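Local structure of endo-1,4-beta-xylanase (Pseudoalteromonas haloplanktis, 1H12) at residues Q187-S192 and P201-P206. The protein hydrolyses internal beta-1,4 linkages of xylan as a cold-adapted family 8 glycoside hydrolase, and probably acts on related beta-1,4-glucans as well. Residues are numbered along the deposited sequence; the frame is centred on the assembly and turned at random.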
loop_
_atom_site.group_PDB
_atom_site.type_symbol
_atom_site.label_atom_id
_atom_site.label_comp_id
_atom_site.label_asym_id
_atom_site.label_seq_id
_atom_site.Cartn_x
_atom_site.Cartn_y
_atom_site.Cartn_z
ATOM N N GLN A 187 -9.268 14.817 9.715
ATOM C CA GLN A 187 -8.199 13.913 10.126
ATOM C C GLN A 187 -8.378 12.481 9.610
ATOM O O GLN A 187 -7.741 11.610 10.132
ATOM C CB GLN A 187 -7.977 13.972 11.625
ATOM C CG GLN A 187 -7.441 15.338 12.090
ATOM C CD GLN A 187 -7.266 15.461 13.558
ATOM O OE1 GLN A 187 -8.183 15.065 14.286
ATOM N NE2 GLN A 187 -6.092 15.781 14.032
ATOM N N ILE A 188 -9.177 12.312 8.570
ATOM C CA ILE A 188 -9.326 11.048 7.871
ATOM C C ILE A 188 -8.917 11.260 6.414
ATOM O O ILE A 188 -9.390 12.175 5.723
ATOM C CB ILE A 188 -10.756 10.523 7.939
ATOM C CG1 ILE A 188 -11.071 10.140 9.425
ATOM C CG2 ILE A 188 -10.916 9.297 7.073
ATOM C CD1 ILE A 188 -12.429 9.775 9.669
ATOM N N ILE A 189 -8.054 10.367 5.921
ATOM C CA ILE A 189 -7.588 10.469 4.537
ATOM C C ILE A 189 -8.742 10.449 3.564
ATOM O O ILE A 189 -9.655 9.630 3.643
ATOM C CB ILE A 189 -6.538 9.364 4.274
ATOM C CG1 ILE A 189 -5.768 9.605 2.985
ATOM C CG2 ILE A 189 -7.133 7.979 4.326
ATOM C CD1 ILE A 189 -4.765 10.722 3.024
ATOM N N ARG A 190 -8.695 11.369 2.608
ATOM C CA ARG A 190 -9.702 11.456 1.578
ATOM C C ARG A 190 -9.457 10.416 0.470
ATOM O O ARG A 190 -8.347 10.099 0.111
ATOM C CB ARG A 190 -9.644 12.842 0.933
ATOM C CG ARG A 190 -10.230 13.942 1.793
ATOM C CD ARG A 190 -10.062 15.297 1.133
ATOM N NE ARG A 190 -10.800 16.372 1.779
ATOM C CZ ARG A 190 -12.081 16.613 1.631
ATOM N NH1 ARG A 190 -12.821 15.915 0.796
ATOM N NH2 ARG A 190 -12.671 17.562 2.337
ATOM N N PHE A 191 -10.594 9.976 -0.113
ATOM C CA PHE A 191 -10.537 9.414 -1.440
ATOM C C PHE A 191 -10.329 10.473 -2.500
ATOM O O PHE A 191 -9.591 10.256 -3.465
ATOM C CB PHE A 191 -11.810 8.603 -1.726
ATOM C CG PHE A 191 -11.779 7.968 -3.095
ATOM C CD1 PHE A 191 -10.995 6.888 -3.351
ATOM C CD2 PHE A 191 -12.571 8.480 -4.116
ATOM C CE1 PHE A 191 -10.992 6.306 -4.592
ATOM C CE2 PHE A 191 -12.531 7.928 -5.364
ATOM C CZ PHE A 191 -11.772 6.827 -5.586
ATOM N N SER A 192 -10.977 11.627 -2.342
ATOM C CA SER A 192 -10.908 12.700 -3.319
ATOM C C SER A 192 -10.988 14.064 -2.652
ATOM O O SER A 192 -11.824 14.260 -1.779
ATOM C CB SER A 192 -12.074 12.594 -4.288
ATOM O OG SER A 192 -12.148 13.722 -5.180
ATOM N N PRO A 201 -10.866 2.488 2.630
ATOM C CA PRO A 201 -10.204 1.746 3.712
ATOM C C PRO A 201 -8.775 1.403 3.439
ATOM O O PRO A 201 -7.963 1.436 4.359
ATOM C CB PRO A 201 -11.150 0.562 3.942
ATOM C CG PRO A 201 -12.520 1.154 3.656
ATOM C CD PRO A 201 -12.273 2.048 2.439
ATOM N N SER A 202 -8.453 1.028 2.220
ATOM C CA SER A 202 -7.074 0.633 1.881
ATOM C C SER A 202 -6.042 1.737 2.067
ATOM O O SER A 202 -4.857 1.456 2.097
ATOM C CB SER A 202 -6.989 0.132 0.431
ATOM O OG SER A 202 -6.965 1.187 -0.496
ATOM N N TYR A 203 -6.486 2.984 2.180
ATOM C CA TYR A 203 -5.586 4.089 2.386
ATOM C C TYR A 203 -5.170 4.265 3.842
ATOM O O TYR A 203 -4.298 5.065 4.168
ATOM C CB TYR A 203 -6.193 5.393 1.909
ATOM C CG TYR A 203 -6.505 5.516 0.433
ATOM C CD1 TYR A 203 -6.274 4.477 -0.488
ATOM C CD2 TYR A 203 -7.025 6.700 -0.068
ATOM C CE1 TYR A 203 -6.556 4.648 -1.824
ATOM C CE2 TYR A 203 -7.323 6.864 -1.401
ATOM C CZ TYR A 203 -7.074 5.842 -2.296
ATOM O OH TYR A 203 -7.328 6.033 -3.644
ATOM N N HIS A 204 -5.834 3.542 4.757
ATOM C CA HIS A 204 -5.608 3.669 6.212
ATOM C C HIS A 204 -4.466 2.770 6.652
ATOM O O HIS A 204 -4.603 1.544 6.703
ATOM C CB HIS A 204 -6.883 3.312 6.932
ATOM C CG HIS A 204 -7.902 4.389 6.838
ATOM N ND1 HIS A 204 -8.076 5.264 7.872
ATOM C CD2 HIS A 204 -8.700 4.790 5.817
ATOM C CE1 HIS A 204 -8.975 6.151 7.484
ATOM N NE2 HIS A 204 -9.379 5.896 6.233
ATOM N N ILE A 205 -3.342 3.412 7.033
ATOM C CA ILE A 205 -2.171 2.680 7.525
ATOM C C ILE A 205 -1.818 3.331 8.839
ATOM O O ILE A 205 -0.969 4.236 8.896
ATOM C CB ILE A 205 -1.033 2.664 6.525
ATOM C CG1 ILE A 205 -1.558 2.284 5.133
ATOM C CG2 ILE A 205 0.047 1.722 7.012
ATOM C CD1 ILE A 205 -0.628 2.458 4.070
ATOM N N PRO A 206 -2.447 2.928 9.947
ATOM C CA PRO A 206 -2.350 3.736 11.163
ATOM C C PRO A 206 -0.913 3.928 11.662
ATOM O O PRO A 206 -0.545 5.021 12.065
ATOM C CB PRO A 206 -3.248 3.009 12.158
ATOM C CG PRO A 206 -4.287 2.365 11.278
ATOM C CD PRO A 206 -3.520 1.908 10.043
HETATM O O HOH W 1 -8.256 8.209 -4.956
#
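Ile-189 and His-204 meet in a CH-pi contact within the helix-rich (alpha/alpha)6 barrel fold of family 8, where the second strand of the hairpin 184-189 and the residues just after it pack on the loop that leads into helix 206-215. Methyl CG2 of Ile-189 stands over one imidazole face, 4.0 Å from the centroid of the His-204 ring and 27° off its normal. With Ile-189 CG1 swung anti to the backbone N (chi1 -166°), CG2 of Ile-189 sits between the backbone N and the carbonyl carbon, from where it also reaches Tyr-203 CB at 3.7 Å. Ile-188 instead approaches the imidazole at its edge, its CG2 lying 3.7 Å from His-204 CE1. Both ring nitrogens of His-204 are hydrogen-bonded outside the two segments, ND1 to Ser-232 OG on helix 219-243 and NE2 to Thr-199 OG1, which fixes the rotation of the ring. Farther along, the Tyr-203 ring turns its edge to the Arg-190 carbonyl, whose buried O lies in the ring plane, 3.7 Å from Tyr-203 CD2, without a hydrogen-bond partner. The Phe-191 and Tyr-203 side chains cross at a slant, with Phe-191 CD1 3.8 Å from Tyr-203 OH. One water donates to Phe-191 O at 2.9 Å and to Tyr-203 OH at 2.7 Å.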